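PDB 5GWA: beta-lactamase from Serratia marcescens, which probably hydrolyses beta-lactam antibiotics to substituted beta-amino acids, as other class A beta-lactamases do, and is captured here with the inhibitor avibactam. Local coordinates for residues I133-A145 / T159-K173. Residues are numbered along the deposited sequence; the frame is centred on the assembly and turned at random. Where two conformers were deposited one is given.
Sequences ISKLGVKNISIKA and TNWTTPDATVQLLKK. With NA (sodium ion), chain V; NA (sodium ion), chain L; NA (sodium ion), chain K.
The side-chain amide of Asn160 clamps the backbone of Lys144 and Ala145. Its OD1 accepts two N-H groups, Lys144 N almost head-on at 2.8 Å from OD1 (C=O...N 173°) and Ala145 N from a steeper angle, while ND2 donates to Ala145 O (3.0 Å), an oxygen that also meets Tyr49 OH. Three bonds thus fix the rotation of the amide. Next along, Ser142 CB lies over the five-membered ring of Trp161, 3.4 Å from its centroid, in a CH-pi contact; OG, trans to the backbone N (chi1 173°), points to Thr159 O and donates to it (2.9 Å). The antiparallel pairing of 141-142 with 161-162, in a small sheet completed by strand 43-44, continues through Thr163 N to Asn140 O (3.1 Å). Beyond it, helix 164-175 packs against the turn that follows helix 126-135: Ala166 CB touches both Val138 CG1 and Ile141 CG1, and Leu170 CD1 meets Leu136 CD1 at 3.8 Å. At the N-cap, Thr163 OG1 binds a sodium ion and donates to Asp165 OD1, itself a ligand of a second sodium. Directed bonds, above all the Asn160 clamp, therefore hold the loop and strand side, whereas the helix packs mainly through apolar side chains, with polar and sodium links at its N-terminus.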
# COMPACT_ATOMS: atom_id res chain seq x y z
N ILE A 133 9.44 3.18 -25.52
CA ILE A 133 10.53 2.29 -25.20
C ILE A 133 10.96 1.49 -26.43
O ILE A 133 12.17 1.42 -26.73
CB ILE A 133 10.14 1.33 -24.05
CG1 ILE A 133 9.95 2.13 -22.75
CG2 ILE A 133 11.23 0.27 -23.84
CD1 ILE A 133 11.12 2.92 -22.24
N SER A 134 10.00 0.89 -27.12
CA SER A 134 10.27 0.14 -28.33
C SER A 134 11.09 0.98 -29.32
O SER A 134 12.05 0.48 -29.95
CB SER A 134 8.98 -0.32 -29.00
OG SER A 134 9.30 -1.03 -30.18
N LYS A 135 10.74 2.25 -29.43
CA LYS A 135 11.41 3.12 -30.42
C LYS A 135 12.79 3.61 -30.04
O LYS A 135 13.55 4.08 -30.90
CB LYS A 135 10.51 4.30 -30.76
CG LYS A 135 9.23 3.90 -31.44
CD LYS A 135 9.44 3.78 -32.94
CE LYS A 135 8.19 3.27 -33.63
NZ LYS A 135 8.44 3.14 -35.10
N LEU A 136 13.19 3.34 -28.80
CA LEU A 136 14.58 3.54 -28.41
C LEU A 136 15.49 2.45 -29.01
O LEU A 136 16.72 2.53 -28.86
CB LEU A 136 14.70 3.58 -26.89
CG LEU A 136 14.00 4.75 -26.20
CD1 LEU A 136 14.13 4.63 -24.69
CD2 LEU A 136 14.53 6.10 -26.65
N GLY A 137 14.89 1.42 -29.60
CA GLY A 137 15.59 0.26 -30.12
C GLY A 137 15.82 -0.86 -29.13
O GLY A 137 16.84 -1.54 -29.21
N VAL A 138 14.98 -0.93 -28.10
CA VAL A 138 15.05 -2.02 -27.12
C VAL A 138 13.84 -2.92 -27.26
O VAL A 138 12.71 -2.54 -26.87
CB VAL A 138 15.13 -1.52 -25.66
CG1 VAL A 138 15.31 -2.69 -24.69
CG2 VAL A 138 16.25 -0.52 -25.52
N LYS A 139 14.06 -4.14 -27.76
CA LYS A 139 12.99 -5.10 -27.94
C LYS A 139 12.73 -5.82 -26.61
O LYS A 139 13.52 -5.69 -25.66
CB LYS A 139 13.35 -6.12 -29.01
CG LYS A 139 13.57 -5.52 -30.40
CD LYS A 139 13.61 -6.62 -31.45
CE LYS A 139 13.42 -6.05 -32.84
NZ LYS A 139 14.73 -5.62 -33.39
N ASN A 140 11.66 -6.60 -26.57
CA ASN A 140 11.42 -7.56 -25.45
C ASN A 140 11.06 -6.86 -24.16
O ASN A 140 11.32 -7.40 -23.07
CB ASN A 140 12.57 -8.51 -25.24
CG ASN A 140 12.55 -9.66 -26.23
OD1 ASN A 140 11.51 -9.97 -26.81
ND2 ASN A 140 13.70 -10.16 -26.54
N ILE A 141 10.33 -5.76 -24.28
CA ILE A 141 9.65 -5.14 -23.16
C ILE A 141 8.20 -4.92 -23.54
O ILE A 141 7.93 -4.35 -24.62
CB ILE A 141 10.30 -3.79 -22.76
CG1 ILE A 141 11.77 -3.99 -22.39
CG2 ILE A 141 9.56 -3.15 -21.58
CD1 ILE A 141 12.57 -2.75 -22.12
N SER A 142 7.28 -5.27 -22.65
CA SER A 142 5.85 -5.12 -22.88
C SER A 142 5.25 -4.31 -21.75
O SER A 142 5.30 -4.72 -20.59
CB SER A 142 5.18 -6.48 -22.96
OG SER A 142 3.76 -6.36 -23.01
N ILE A 143 4.66 -3.17 -22.10
CA ILE A 143 3.98 -2.31 -21.12
C ILE A 143 2.51 -2.21 -21.52
O ILE A 143 2.17 -1.56 -22.54
CB ILE A 143 4.68 -0.95 -20.98
CG1 ILE A 143 6.12 -1.15 -20.45
CG2 ILE A 143 3.88 0.04 -20.12
CD1 ILE A 143 7.04 0.03 -20.58
N LYS A 144 1.66 -2.77 -20.66
CA LYS A 144 0.26 -2.98 -20.99
C LYS A 144 -0.72 -2.50 -19.92
O LYS A 144 -1.90 -2.39 -20.20
CB LYS A 144 0.04 -4.43 -21.29
CG LYS A 144 0.80 -4.93 -22.51
CD LYS A 144 0.32 -4.36 -23.81
CE LYS A 144 1.34 -4.64 -24.91
NZ LYS A 144 0.81 -4.28 -26.25
N ALA A 145 -0.30 -2.48 -18.67
CA ALA A 145 -1.29 -2.30 -17.59
C ALA A 145 -0.78 -1.32 -16.56
O ALA A 145 0.36 -1.36 -16.16
CB ALA A 145 -1.58 -3.60 -16.89
N THR A 159 1.37 -9.34 -17.94
CA THR A 159 1.33 -8.61 -19.20
C THR A 159 2.34 -7.49 -19.28
O THR A 159 2.63 -6.98 -20.37
CB THR A 159 -0.07 -8.07 -19.54
OG1 THR A 159 -0.45 -7.01 -18.64
CG2 THR A 159 -1.10 -9.16 -19.47
N ASN A 160 2.84 -7.07 -18.13
CA ASN A 160 3.93 -6.11 -18.04
C ASN A 160 5.23 -6.87 -17.83
O ASN A 160 5.69 -7.07 -16.71
CB ASN A 160 3.74 -5.17 -16.86
CG ASN A 160 2.63 -4.18 -17.06
OD1 ASN A 160 2.41 -3.68 -18.16
ND2 ASN A 160 1.97 -3.84 -16.00
N TRP A 161 5.80 -7.37 -18.93
CA TRP A 161 6.92 -8.30 -18.84
C TRP A 161 8.16 -7.78 -19.53
O TRP A 161 8.10 -6.85 -20.35
CB TRP A 161 6.54 -9.67 -19.44
CG TRP A 161 6.09 -9.63 -20.90
CD1 TRP A 161 4.82 -9.77 -21.36
CD2 TRP A 161 6.94 -9.62 -22.07
NE1 TRP A 161 4.80 -9.70 -22.75
CE2 TRP A 161 6.09 -9.65 -23.20
CE3 TRP A 161 8.31 -9.59 -22.26
CZ2 TRP A 161 6.59 -9.59 -24.50
CZ3 TRP A 161 8.80 -9.56 -23.57
CH2 TRP A 161 7.93 -9.57 -24.66
N THR A 162 9.28 -8.41 -19.22
CA THR A 162 10.55 -8.06 -19.82
C THR A 162 11.47 -9.25 -19.88
O THR A 162 11.37 -10.16 -19.05
CB THR A 162 11.23 -6.92 -19.01
OG1 THR A 162 12.30 -6.36 -19.77
CG2 THR A 162 11.73 -7.42 -17.67
N THR A 163 12.44 -9.20 -20.79
CA THR A 163 13.61 -10.01 -20.62
C THR A 163 14.63 -9.23 -19.79
O THR A 163 14.61 -8.02 -19.74
CB THR A 163 14.27 -10.40 -21.93
OG1 THR A 163 14.65 -9.24 -22.65
CG2 THR A 163 13.35 -11.31 -22.77
N PRO A 164 15.53 -9.94 -19.09
CA PRO A 164 16.46 -9.16 -18.23
C PRO A 164 17.50 -8.39 -19.03
O PRO A 164 17.95 -7.32 -18.60
CB PRO A 164 17.11 -10.20 -17.34
CG PRO A 164 16.44 -11.50 -17.60
CD PRO A 164 15.59 -11.38 -18.84
N ASP A 165 17.94 -8.95 -20.16
CA ASP A 165 18.88 -8.27 -21.03
C ASP A 165 18.28 -7.03 -21.67
O ASP A 165 18.97 -6.02 -21.73
CB ASP A 165 19.53 -9.22 -22.04
CG ASP A 165 18.53 -9.97 -22.89
OD1 ASP A 165 17.50 -10.47 -22.40
OD2 ASP A 165 18.80 -10.12 -24.10
N ALA A 166 16.98 -7.03 -21.96
CA ALA A 166 16.34 -5.79 -22.42
C ALA A 166 16.56 -4.70 -21.36
O ALA A 166 16.83 -3.53 -21.68
CB ALA A 166 14.88 -5.99 -22.68
N THR A 167 16.32 -5.05 -20.10
CA THR A 167 16.41 -4.06 -19.07
C THR A 167 17.77 -3.41 -19.01
O THR A 167 17.87 -2.18 -18.93
CB THR A 167 16.08 -4.66 -17.70
OG1 THR A 167 14.84 -5.38 -17.77
CG2 THR A 167 16.02 -3.59 -16.66
N VAL A 168 18.84 -4.21 -19.01
CA VAL A 168 20.16 -3.62 -18.89
C VAL A 168 20.58 -2.88 -20.19
O VAL A 168 21.28 -1.87 -20.09
CB VAL A 168 21.25 -4.58 -18.44
CG1 VAL A 168 21.01 -5.08 -17.02
CG2 VAL A 168 21.43 -5.74 -19.42
N GLN A 169 20.11 -3.31 -21.35
CA GLN A 169 20.28 -2.53 -22.59
C GLN A 169 19.69 -1.14 -22.43
O GLN A 169 20.33 -0.13 -22.77
CB GLN A 169 19.66 -3.25 -23.77
CG GLN A 169 20.42 -4.51 -24.15
CD GLN A 169 19.57 -5.49 -24.94
OE1 GLN A 169 18.58 -5.11 -25.58
NE2 GLN A 169 19.99 -6.76 -24.95
N LEU A 170 18.47 -1.10 -21.90
CA LEU A 170 17.83 0.18 -21.66
C LEU A 170 18.56 1.00 -20.62
O LEU A 170 18.64 2.25 -20.75
CB LEU A 170 16.36 -0.04 -21.29
CG LEU A 170 15.50 1.20 -21.04
CD1 LEU A 170 15.30 1.92 -22.37
CD2 LEU A 170 14.12 0.85 -20.46
N LEU A 171 18.95 0.38 -19.51
CA LEU A 171 19.68 1.10 -18.47
C LEU A 171 20.98 1.71 -18.98
O LEU A 171 21.37 2.80 -18.55
CB LEU A 171 19.98 0.19 -17.28
CG LEU A 171 18.78 -0.16 -16.42
CD1 LEU A 171 19.08 -1.38 -15.59
CD2 LEU A 171 18.33 0.97 -15.51
N LYS A 172 21.65 1.01 -19.89
CA LYS A 172 22.90 1.51 -20.47
C LYS A 172 22.70 2.69 -21.43
O LYS A 172 23.39 3.71 -21.28
CB LYS A 172 23.64 0.36 -21.16
CG LYS A 172 24.93 0.77 -21.85
CD LYS A 172 25.69 -0.45 -22.30
CE LYS A 172 27.01 -0.10 -22.96
NZ LYS A 172 27.93 -1.26 -23.00
N LYS A 173 21.66 2.62 -22.26
CA LYS A 173 21.25 3.75 -23.13
C LYS A 173 20.98 4.95 -22.25
O LYS A 173 21.45 6.08 -22.48
CB LYS A 173 20.00 3.40 -23.92
CG LYS A 173 20.23 2.38 -25.01
CD LYS A 173 19.02 2.27 -25.93
CE LYS A 173 19.22 1.21 -26.99
NZ LYS A 173 19.90 1.84 -28.17
NA NA V . 10.20 -3.42 -26.54
NA NA L . 16.02 -9.10 -25.01
NA NA K . 16.51 -12.43 -24.03
O HOH W 1 9.69 -3.87 -29.19
O HOH W 2 18.85 -2.97 -27.31
O HOH W 3 16.16 -6.52 -25.89
O HOH W 4 8.37 -1.66 -25.36
O HOH W 5 18.24 -13.65 -25.76
O HOH W 6 14.98 -13.28 -26.08